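Local coordinates for protein putative NAD(P)H:FMN oxidoreductase (Porphyromonas gingivalis W83, PDB 3GE5) that probably works as an FMN-dependent oxidoreductase of the nitroreductase family, a dimeric flavoprotein that binds flavin mononucleotide, at residues 148-153 with 163-168; 46-51 with 171-176; 103-108 with 157-162. All coordinates share one frame; numbering follows the deposited sequence. Where two conformers were deposited one is given.

Contact 1 (148-153 with 163-168)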
loop_
_atom_site.group_PDB
_atom_site.type_symbol
_atom_site.label_atom_id
_atom_site.label_comp_id
_atom_site.label_asym_id
_atom_site.label_seq_id
_atom_site.Cartn_x
_atom_site.Cartn_y
_atom_site.Cartn_z
ATOM N N PHE A 148 -2.214 -17.901 -4.357
ATOM C CA PHE A 148 -1.573 -18.629 -5.436
ATOM C C PHE A 148 -0.376 -19.390 -4.910
ATOM O O PHE A 148 0.119 -19.090 -3.847
ATOM C CB PHE A 148 -1.174 -17.733 -6.615
ATOM C CG PHE A 148 -0.099 -16.715 -6.320
ATOM C CD1 PHE A 148 -0.413 -15.471 -5.806
ATOM C CD2 PHE A 148 1.245 -16.983 -6.655
ATOM C CE1 PHE A 148 0.577 -14.547 -5.490
ATOM C CE2 PHE A 148 2.216 -16.052 -6.395
ATOM C CZ PHE A 148 1.881 -14.827 -5.806
ATOM N N ASP A 149 0.042 -20.402 -5.666
ATOM C CA ASP A 149 1.133 -21.299 -5.275
ATOM C C ASP A 149 2.446 -20.563 -5.618
ATOM O O ASP A 149 2.883 -20.513 -6.766
ATOM C CB ASP A 149 1.003 -22.628 -6.023
ATOM C CG ASP A 149 2.063 -23.636 -5.638
ATOM O OD1 ASP A 149 3.140 -23.207 -5.133
ATOM O OD2 ASP A 149 1.819 -24.860 -5.872
ATOM N N GLN A 150 3.032 -19.931 -4.623
ATOM C CA GLN A 150 4.220 -19.077 -4.866
ATOM C C GLN A 150 5.429 -19.878 -5.361
ATOM O O GLN A 150 6.156 -19.453 -6.281
ATOM C CB GLN A 150 4.580 -18.347 -3.581
ATOM C CG GLN A 150 3.575 -17.293 -3.141
ATOM C CD GLN A 150 3.866 -16.841 -1.742
ATOM O OE1 GLN A 150 3.605 -17.592 -0.784
ATOM N NE2 GLN A 150 4.443 -15.629 -1.600
ATOM N N ALA A 151 5.657 -21.032 -4.742
ATOM C CA ALA A 151 6.784 -21.865 -5.146
ATOM C C ALA A 151 6.632 -22.359 -6.586
ATOM O O ALA A 151 7.611 -22.443 -7.308
ATOM C CB ALA A 151 7.027 -23.018 -4.131
ATOM N N LEU A 152 5.407 -22.671 -6.998
ATOM C CA LEU A 152 5.136 -23.054 -8.365
ATOM C C LEU A 152 5.396 -21.885 -9.338
ATOM O O LEU A 152 6.059 -22.034 -10.350
ATOM C CB LEU A 152 3.704 -23.584 -8.536
ATOM C CG LEU A 152 3.349 -24.006 -9.957
ATOM C CD1 LEU A 152 4.359 -25.017 -10.515
ATOM C CD2 LEU A 152 1.917 -24.594 -9.962
ATOM N N CYS A 153 4.894 -20.709 -8.996
ATOM C CA CYS A 153 5.184 -19.482 -9.734
ATOM C C CYS A 153 6.696 -19.284 -9.932
ATOM O O CYS A 153 7.166 -19.071 -11.049
ATOM C CB CYS A 153 4.562 -18.302 -9.011
ATOM S SG CYS A 153 4.749 -16.762 -9.935
HETATM N N MSE A 163 14.281 -13.982 -4.349
HETATM C CA MSE A 163 13.123 -13.182 -4.697
HETATM C C MSE A 163 11.847 -14.030 -4.501
HETATM O O MSE A 163 11.842 -15.222 -4.745
HETATM C CB MSE A 163 13.266 -12.670 -6.127
HETATM C CG MSE A 163 14.431 -11.705 -6.310
HETATM SE SE MSE A 163 14.893 -11.495 -8.191
HETATM C CE MSE A 163 13.386 -10.518 -8.733
ATOM N N THR A 164 10.783 -13.399 -4.027
ATOM C CA THR A 164 9.534 -14.076 -3.770
ATOM C C THR A 164 8.416 -13.383 -4.541
ATOM O O THR A 164 8.296 -12.168 -4.486
ATOM C CB THR A 164 9.166 -14.041 -2.264
ATOM O OG1 THR A 164 10.200 -14.692 -1.497
ATOM C CG2 THR A 164 7.792 -14.765 -2.027
ATOM N N PRO A 165 7.600 -14.155 -5.296
ATOM C CA PRO A 165 6.385 -13.514 -5.853
ATOM C C PRO A 165 5.380 -13.281 -4.716
ATOM O O PRO A 165 4.878 -14.254 -4.140
ATOM C CB PRO A 165 5.881 -14.552 -6.848
ATOM C CG PRO A 165 6.394 -15.877 -6.336
ATOM C CD PRO A 165 7.697 -15.593 -5.646
ATOM N N VAL A 166 5.157 -12.029 -4.323
ATOM C CA VAL A 166 4.348 -11.723 -3.118
ATOM C C VAL A 166 2.849 -11.588 -3.437
ATOM O O VAL A 166 1.981 -12.124 -2.749
ATOM C CB VAL A 166 4.859 -10.429 -2.432
ATOM C CG1 VAL A 166 4.045 -10.107 -1.177
ATOM C CG2 VAL A 166 6.386 -10.536 -2.109
ATOM N N SER A 167 2.578 -10.873 -4.523
ATOM C CA SER A 167 1.230 -10.474 -4.937
ATOM C C SER A 167 1.181 -10.407 -6.455
ATOM O O SER A 167 2.216 -10.150 -7.105
ATOM C CB SER A 167 0.892 -9.109 -4.385
ATOM O OG SER A 167 0.898 -9.089 -2.972
ATOM N N ILE A 168 -0.019 -10.603 -7.005
ATOM C CA ILE A 168 -0.266 -10.438 -8.450
ATOM C C ILE A 168 -1.425 -9.487 -8.677
ATOM O O ILE A 168 -2.485 -9.643 -8.053
ATOM C CB ILE A 168 -0.619 -11.786 -9.102
ATOM C CG1 ILE A 168 0.499 -12.829 -8.908
ATOM C CG2 ILE A 168 -0.966 -11.601 -10.606
ATOM C CD1 ILE A 168 0.158 -14.252 -9.345
#

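Contact 2 (46-51 with 171-176)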
loop_
_atom_site.group_PDB
_atom_site.type_symbol
_atom_site.label_atom_id
_atom_site.label_comp_id
_atom_site.label_asym_id
_atom_site.label_seq_id
_atom_site.Cartn_x
_atom_site.Cartn_y
_atom_site.Cartn_z
ATOM N N ARG A 46 -11.743 -6.421 -24.561
ATOM C CA ARG A 46 -11.089 -5.228 -25.053
ATOM C C ARG A 46 -9.611 -5.230 -24.661
ATOM O O ARG A 46 -9.287 -5.391 -23.503
ATOM C CB ARG A 46 -11.785 -4.003 -24.501
ATOM C CG ARG A 46 -11.250 -2.697 -25.060
ATOM C CD ARG A 46 -12.047 -1.542 -24.543
ATOM N NE ARG A 46 -11.293 -0.314 -24.712
ATOM C CZ ARG A 46 -11.668 0.872 -24.235
ATOM N NH1 ARG A 46 -12.804 1.008 -23.552
ATOM N NH2 ARG A 46 -10.895 1.935 -24.457
ATOM N N PRO A 47 -8.709 -5.077 -25.632
ATOM C CA PRO A 47 -7.314 -4.994 -25.253
ATOM C C PRO A 47 -6.992 -3.733 -24.444
ATOM O O PRO A 47 -7.542 -2.637 -24.700
ATOM C CB PRO A 47 -6.569 -4.967 -26.597
ATOM C CG PRO A 47 -7.558 -4.780 -27.627
ATOM C CD PRO A 47 -8.913 -5.028 -27.090
ATOM N N VAL A 48 -6.112 -3.911 -23.475
ATOM C CA VAL A 48 -5.597 -2.810 -22.661
ATOM C C VAL A 48 -4.551 -2.034 -23.465
ATOM O O VAL A 48 -3.582 -2.607 -23.958
ATOM C CB VAL A 48 -5.028 -3.329 -21.332
ATOM C CG1 VAL A 48 -4.422 -2.196 -20.500
ATOM C CG2 VAL A 48 -6.121 -4.078 -20.540
ATOM N N GLU A 49 -4.749 -0.729 -23.599
ATOM C CA GLU A 49 -3.832 0.100 -24.374
ATOM C C GLU A 49 -2.447 0.055 -23.762
ATOM O O GLU A 49 -2.303 0.121 -22.549
ATOM C CB GLU A 49 -4.310 1.552 -24.444
ATOM C CG GLU A 49 -5.576 1.761 -25.233
ATOM C CD GLU A 49 -6.866 1.561 -24.428
ATOM O OE1 GLU A 49 -6.847 0.969 -23.326
ATOM O OE2 GLU A 49 -7.913 2.029 -24.918
ATOM N N GLU A 50 -1.426 -0.037 -24.611
ATOM C CA GLU A 50 -0.030 -0.034 -24.177
ATOM C C GLU A 50 0.285 1.098 -23.192
ATOM O O GLU A 50 0.983 0.883 -22.192
ATOM C CB GLU A 50 0.892 0.089 -25.398
ATOM C CG GLU A 50 2.326 -0.307 -25.139
ATOM C CD GLU A 50 2.475 -1.813 -24.951
ATOM O OE1 GLU A 50 1.490 -2.536 -25.231
ATOM O OE2 GLU A 50 3.571 -2.257 -24.534
ATOM N N GLU A 51 -0.203 2.293 -23.511
ATOM C CA GLU A 51 0.102 3.477 -22.716
ATOM C C GLU A 51 -0.502 3.363 -21.323
ATOM O O GLU A 51 0.065 3.911 -20.367
ATOM C CB GLU A 51 -0.389 4.754 -23.410
ATOM C CG GLU A 51 -1.871 4.734 -23.857
ATOM C CD GLU A 51 -2.133 4.210 -25.328
ATOM O OE1 GLU A 51 -1.405 3.304 -25.877
ATOM O OE2 GLU A 51 -3.135 4.703 -25.914
ATOM N N LEU A 171 -5.669 -7.672 -14.003
ATOM C CA LEU A 171 -6.296 -6.445 -14.527
ATOM C C LEU A 171 -6.760 -6.557 -15.984
ATOM O O LEU A 171 -6.282 -7.382 -16.737
ATOM C CB LEU A 171 -5.361 -5.227 -14.368
ATOM C CG LEU A 171 -4.104 -5.220 -15.232
ATOM C CD1 LEU A 171 -4.269 -4.304 -16.430
ATOM C CD2 LEU A 171 -2.903 -4.796 -14.356
ATOM N N GLY A 172 -7.686 -5.673 -16.329
ATOM C CA GLY A 172 -8.236 -5.582 -17.665
ATOM C C GLY A 172 -9.432 -4.648 -17.654
ATOM O O GLY A 172 -9.708 -3.965 -16.648
ATOM N N TYR A 173 -10.146 -4.584 -18.767
ATOM C CA TYR A 173 -11.416 -3.883 -18.783
ATOM C C TYR A 173 -12.481 -4.761 -18.162
ATOM O O TYR A 173 -12.700 -5.896 -18.592
ATOM C CB TYR A 173 -11.820 -3.441 -20.201
ATOM C CG TYR A 173 -11.061 -2.236 -20.678
ATOM C CD1 TYR A 173 -11.393 -0.963 -20.212
ATOM C CD2 TYR A 173 -10.005 -2.363 -21.565
ATOM C CE1 TYR A 173 -10.691 0.151 -20.622
ATOM C CE2 TYR A 173 -9.281 -1.256 -21.976
ATOM C CZ TYR A 173 -9.635 0.003 -21.513
ATOM O OH TYR A 173 -8.940 1.126 -21.910
ATOM N N GLY A 174 -13.136 -4.252 -17.127
ATOM C CA GLY A 174 -14.175 -5.012 -16.461
ATOM C C GLY A 174 -15.419 -5.240 -17.301
ATOM O O GLY A 174 -15.752 -4.446 -18.179
ATOM N N ASP A 175 -16.110 -6.338 -17.030
ATOM C CA ASP A 175 -17.395 -6.587 -17.642
ATOM C C ASP A 175 -18.458 -5.746 -16.949
ATOM O O ASP A 175 -18.786 -5.980 -15.775
ATOM C CB ASP A 175 -17.726 -8.068 -17.535
ATOM C CG ASP A 175 -19.001 -8.437 -18.270
ATOM O OD1 ASP A 175 -19.831 -7.548 -18.583
ATOM O OD2 ASP A 175 -19.131 -9.643 -18.548
ATOM N N PRO A 176 -19.003 -4.756 -17.667
ATOM C CA PRO A 176 -19.921 -3.807 -17.013
ATOM C C PRO A 176 -21.265 -4.423 -16.603
ATOM O O PRO A 176 -22.023 -3.784 -15.883
ATOM C CB PRO A 176 -20.103 -2.713 -18.067
ATOM C CG PRO A 176 -19.879 -3.420 -19.383
ATOM C CD PRO A 176 -18.840 -4.475 -19.107
HETATM O O HOH W 1 -9.899 -6.345 -21.063
#

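Contact 3 (103-108 with 157-162)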
loop_
_atom_site.group_PDB
_atom_site.type_symbol
_atom_site.label_atom_id
_atom_site.label_comp_id
_atom_site.label_asym_id
_atom_site.label_seq_id
_atom_site.Cartn_x
_atom_site.Cartn_y
_atom_site.Cartn_z
ATOM N N ILE A 103 3.005 -9.605 -11.847
ATOM C CA ILE A 103 3.529 -10.392 -10.702
ATOM C C ILE A 103 4.555 -9.524 -10.013
ATOM O O ILE A 103 5.604 -9.212 -10.603
ATOM C CB ILE A 103 4.185 -11.716 -11.135
ATOM C CG1 ILE A 103 3.270 -12.486 -12.099
ATOM C CG2 ILE A 103 4.583 -12.548 -9.877
ATOM C CD1 ILE A 103 3.788 -13.788 -12.647
ATOM N N THR A 104 4.282 -9.125 -8.773
ATOM C CA THR A 104 5.214 -8.292 -8.034
ATOM C C THR A 104 6.118 -9.172 -7.182
ATOM O O THR A 104 5.665 -9.851 -6.259
ATOM C CB THR A 104 4.493 -7.249 -7.184
ATOM O OG1 THR A 104 3.673 -6.465 -8.059
ATOM C CG2 THR A 104 5.464 -6.326 -6.423
ATOM N N LEU A 105 7.402 -9.118 -7.530
ATOM C CA LEU A 105 8.427 -9.871 -6.896
ATOM C C LEU A 105 9.096 -9.003 -5.847
ATOM O O LEU A 105 9.380 -7.815 -6.102
ATOM C CB LEU A 105 9.498 -10.279 -7.912
ATOM C CG LEU A 105 9.011 -10.947 -9.199
ATOM C CD1 LEU A 105 10.175 -11.375 -10.068
ATOM C CD2 LEU A 105 8.084 -12.164 -8.831
ATOM N N GLY A 106 9.356 -9.582 -4.681
ATOM C CA GLY A 106 10.077 -8.873 -3.628
ATOM C C GLY A 106 11.462 -9.474 -3.486
ATOM O O GLY A 106 11.614 -10.709 -3.467
ATOM N N ASP A 107 12.474 -8.614 -3.419
ATOM C CA ASP A 107 13.872 -9.054 -3.387
ATOM C C ASP A 107 14.398 -8.983 -1.939
ATOM O O ASP A 107 14.702 -7.894 -1.442
ATOM C CB ASP A 107 14.698 -8.216 -4.347
ATOM C CG ASP A 107 16.092 -8.746 -4.543
ATOM O OD1 ASP A 107 16.654 -9.371 -3.611
ATOM O OD2 ASP A 107 16.630 -8.503 -5.625
ATOM N N HIS A 108 14.501 -10.128 -1.273
ATOM C CA HIS A 108 14.952 -10.116 0.114
ATOM C C HIS A 108 16.379 -9.581 0.273
ATOM O O HIS A 108 16.691 -8.947 1.293
ATOM C CB HIS A 108 14.737 -11.476 0.753
ATOM C CG HIS A 108 13.297 -11.743 1.068
ATOM N ND1 HIS A 108 12.642 -11.124 2.110
ATOM C CD2 HIS A 108 12.375 -12.528 0.458
ATOM C CE1 HIS A 108 11.388 -11.537 2.147
ATOM N NE2 HIS A 108 11.199 -12.387 1.153
ATOM N N PHE A 157 8.567 -19.493 -13.662
ATOM C CA PHE A 157 9.205 -18.292 -14.172
ATOM C C PHE A 157 10.678 -18.160 -13.773
ATOM O O PHE A 157 11.253 -17.105 -13.933
ATOM C CB PHE A 157 8.363 -17.060 -13.783
ATOM C CG PHE A 157 7.043 -17.030 -14.459
ATOM C CD1 PHE A 157 6.929 -16.571 -15.769
ATOM C CD2 PHE A 157 5.901 -17.539 -13.835
ATOM C CE1 PHE A 157 5.710 -16.571 -16.410
ATOM C CE2 PHE A 157 4.678 -17.552 -14.469
ATOM C CZ PHE A 157 4.578 -17.092 -15.775
ATOM N N ASP A 158 11.306 -19.248 -13.334
ATOM C CA ASP A 158 12.730 -19.234 -13.022
ATOM C C ASP A 158 13.112 -18.068 -12.087
ATOM O O ASP A 158 14.127 -17.381 -12.307
ATOM C CB ASP A 158 13.523 -19.175 -14.327
ATOM C CG ASP A 158 13.244 -20.342 -15.222
ATOM O OD1 ASP A 158 13.239 -21.485 -14.730
ATOM O OD2 ASP A 158 13.004 -20.122 -16.423
ATOM N N ILE A 159 12.303 -17.850 -11.052
ATOM C CA ILE A 159 12.532 -16.739 -10.148
ATOM C C ILE A 159 13.662 -17.171 -9.164
ATOM O O ILE A 159 13.551 -18.207 -8.518
ATOM C CB ILE A 159 11.217 -16.289 -9.379
ATOM C CG1 ILE A 159 10.054 -16.035 -10.379
ATOM C CG2 ILE A 159 11.510 -15.076 -8.450
ATOM C CD1 ILE A 159 8.677 -15.674 -9.794
ATOM N N PRO A 160 14.749 -16.363 -9.047
ATOM C CA PRO A 160 15.818 -16.706 -8.095
ATOM C C PRO A 160 15.299 -16.889 -6.668
ATOM O O PRO A 160 14.332 -16.235 -6.287
ATOM C CB PRO A 160 16.739 -15.476 -8.143
ATOM C CG PRO A 160 16.489 -14.817 -9.440
ATOM C CD PRO A 160 15.032 -15.112 -9.770
ATOM N N SER A 161 15.966 -17.754 -5.899
ATOM C CA SER A 161 15.540 -18.088 -4.535
ATOM C C SER A 161 15.336 -16.863 -3.664
ATOM O O SER A 161 14.381 -16.802 -2.899
ATOM C CB SER A 161 16.560 -19.015 -3.857
ATOM O OG SER A 161 16.591 -20.278 -4.496
ATOM N N HIS A 162 16.207 -15.876 -3.832
ATOM C CA HIS A 162 16.193 -14.674 -2.996
ATOM C C HIS A 162 15.070 -13.679 -3.335
ATOM O O HIS A 162 14.910 -12.651 -2.647
ATOM C CB HIS A 162 17.579 -14.016 -3.030
ATOM C CG HIS A 162 17.902 -13.343 -4.328
ATOM N ND1 HIS A 162 18.566 -13.980 -5.355
ATOM C CD2 HIS A 162 17.640 -12.091 -4.763
ATOM C CE1 HIS A 162 18.694 -13.142 -6.370
ATOM N NE2 HIS A 162 18.138 -11.988 -6.034
#

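Contact 1 (148-153 with 163-168)
Gln150 supplies the polar link between these segments: its NE2 donates to Pro165 O across 2.9 Å, nearly straight at the hydrogen (170°). The acceptor lies in the amide plane of Gln150, while the donor is tilted 27° from the plane of the Pro165 carbonyl. CG of Gln150 stands beside the backbone N and the chain runs extended from there, giving the glutamine the length to reach the strand from the first turn of its helix. The Thr164 methyl CG2 lies beside the same amide nitrogen, 3.5 Å from Gln150 NE2. Proline lacks an N-H to pair with a neighbouring strand, but its carbonyl still accepts from Gln150. The helical turn starts at Asp149, the N-cap, whose OD1 accepts from Leu152 N at 3.0 Å from above the carboxylate plane.

The remaining contact is apolar. Ile168 CD1 sits over the middle of one face of the Phe148 ring, 3.7 Å from its centroid and only 5° off the ring normal, a CH-pi contact suited to a slim unbranched tip. At the ring's edge lies Pro165 CB, 4.0 Å from Phe148 CE2. The compact proline ring also receives Cys153, whose SG comes within 4.0 Å of Pro165 CB.

Pro165 and Ile168 both point toward residues 148-153 although two residues separate them. The helical psi of Val166 and the shared pairing of Val166 and Ser167 with Thr104 are consistent with a classic beta bulge, which would put both side chains on the same side. Helix 150-156 packs on that side of strand 163-172, Val166 and Ser167 turn instead to helix 120-137, strand 100-107 flanks the strand, and Arg114 of the second subunit packs on Phe148 and Gln150 and donates to Val166 O.

Contact 2 (46-51 with 171-176)
Gly172 meets Val48 through its bare CA, 3.9 Å from Val48 CG2. Its backbone is almost fully extended (phi 170°, psi -172°), a conformation that residues with a CB seldom adopt, so glycine suits the place. Val48 also packs on Ile100 and Leu140, adding apolar surface against the sheet.

Tyr173 then carries most of the contact. Its N donates to a water 2.9 Å away, and the same water donates to Arg46 O, bridging the backbones; a backbone bond also joins Tyr173 to Ile44. Over one ring face the guanidinium of Arg46 lies flat, with centres 4.0 Å apart and planes at 10°, a cation-pi stack. Extended from CG to NE, with CG anti to the backbone N, the arginine runs across the ring, so that its CD makes a CH-pi contact with the same face.

This is where the central antiparallel sheet of the nitroreductase fold meets the loop leading into helix 50-62, at whose N-cap position stands Glu49. The Tyr173 hydroxyl donates to Glu49 OE1 over a short 2.5 Å, with Lys52 as a further partner. Glu49 OE2 forms a salt bridge with Arg46 NH2 at 3.0 Å; both oxygens use syn lone pairs. The bend at chi2 brings this carboxylate round to the ring, where being held by both oxygens fixes its rotation. Farther on, a backbone bond joins Asp175 to Lys42.

Contact 3 (103-108 with 157-162)
His108 N donates to His162 O over 2.9 Å, meeting the oxygen nearly along the C=O axis, and the two segments, whose end-to-end directions differ by 20°, draw together toward this bond from a CA separation of 10.3 Å between Ile103 and Phe157 to 5.7 Å between His108 and His162.

At the wider end side chains bridge the gap. Ile103 CD1 reaches Phe157 CE2 at 4.3 Å, a loose apolar touch, and farther along Leu105 CD2 meets Ile159 CD1 at 3.7 Å, methyl against methyl. Leu105 CG and Ile159 CG1 both stand beside the backbone N. From there Ile159 runs extended to CD1 (chi2 176°), which lets it reach across a gap too broad for backbone pairing; Leu105 meets it with the CD2 branch, while CD1 continues its own extended chain. Long hydrophobic residues suit this place, since both are buried.

The arrangement lays an irregular connection, running from helix 150-156 to strand 163-172, alongside strand 100-107 on one side of the sheet. Phe157, the first residue to leave the helix, also packs on Leu75 and Val77 of strand 72-77 and on Leu86 of helix 80-86. Leu198 of the second subunit covers Leu105, Ile159 and Pro160, making the strip part of the dimer contact.

Nearer the convergence the chemistry turns polar. Asp107 brings OD1 to the edge of the His162 ring, 3.1 Å from CD2, a carbon and not a hydrogen-bonded nitrogen; the carboxylate and imidazole planes stand 44° apart. With its CG between the backbone N and the carbonyl carbon, the His162 ring is folded back toward the aspartate. The stronger partner of Asp107 is Arg110, which forms a salt bridge with OD2, while OD1 receives a weak bond from Gln109 N.

How the contacts relate
From the N terminus, residues 46-51 come first and their partner, 171-176, last, so contact 2 closes a loop of 119 intervening residues that encloses both others and ties the entry to helix 50-62 to the end of strand 163-172. Within it, 103-108 opens contact 3, 148-153 opens contact 1, 157-162 completes contact 3 and 163-168 completes contact 1: these two cross. Contact 1 ties the start of helix 150-156 to strand 163-172; contact 3 ties the loop after that helix to strand 100-107. Their centres are 8 Å apart, linked by probable backbone hydrogen bonds from Gly106 N to Thr164 O and from Thr104 N to Ser167 O, and both touch the second subunit.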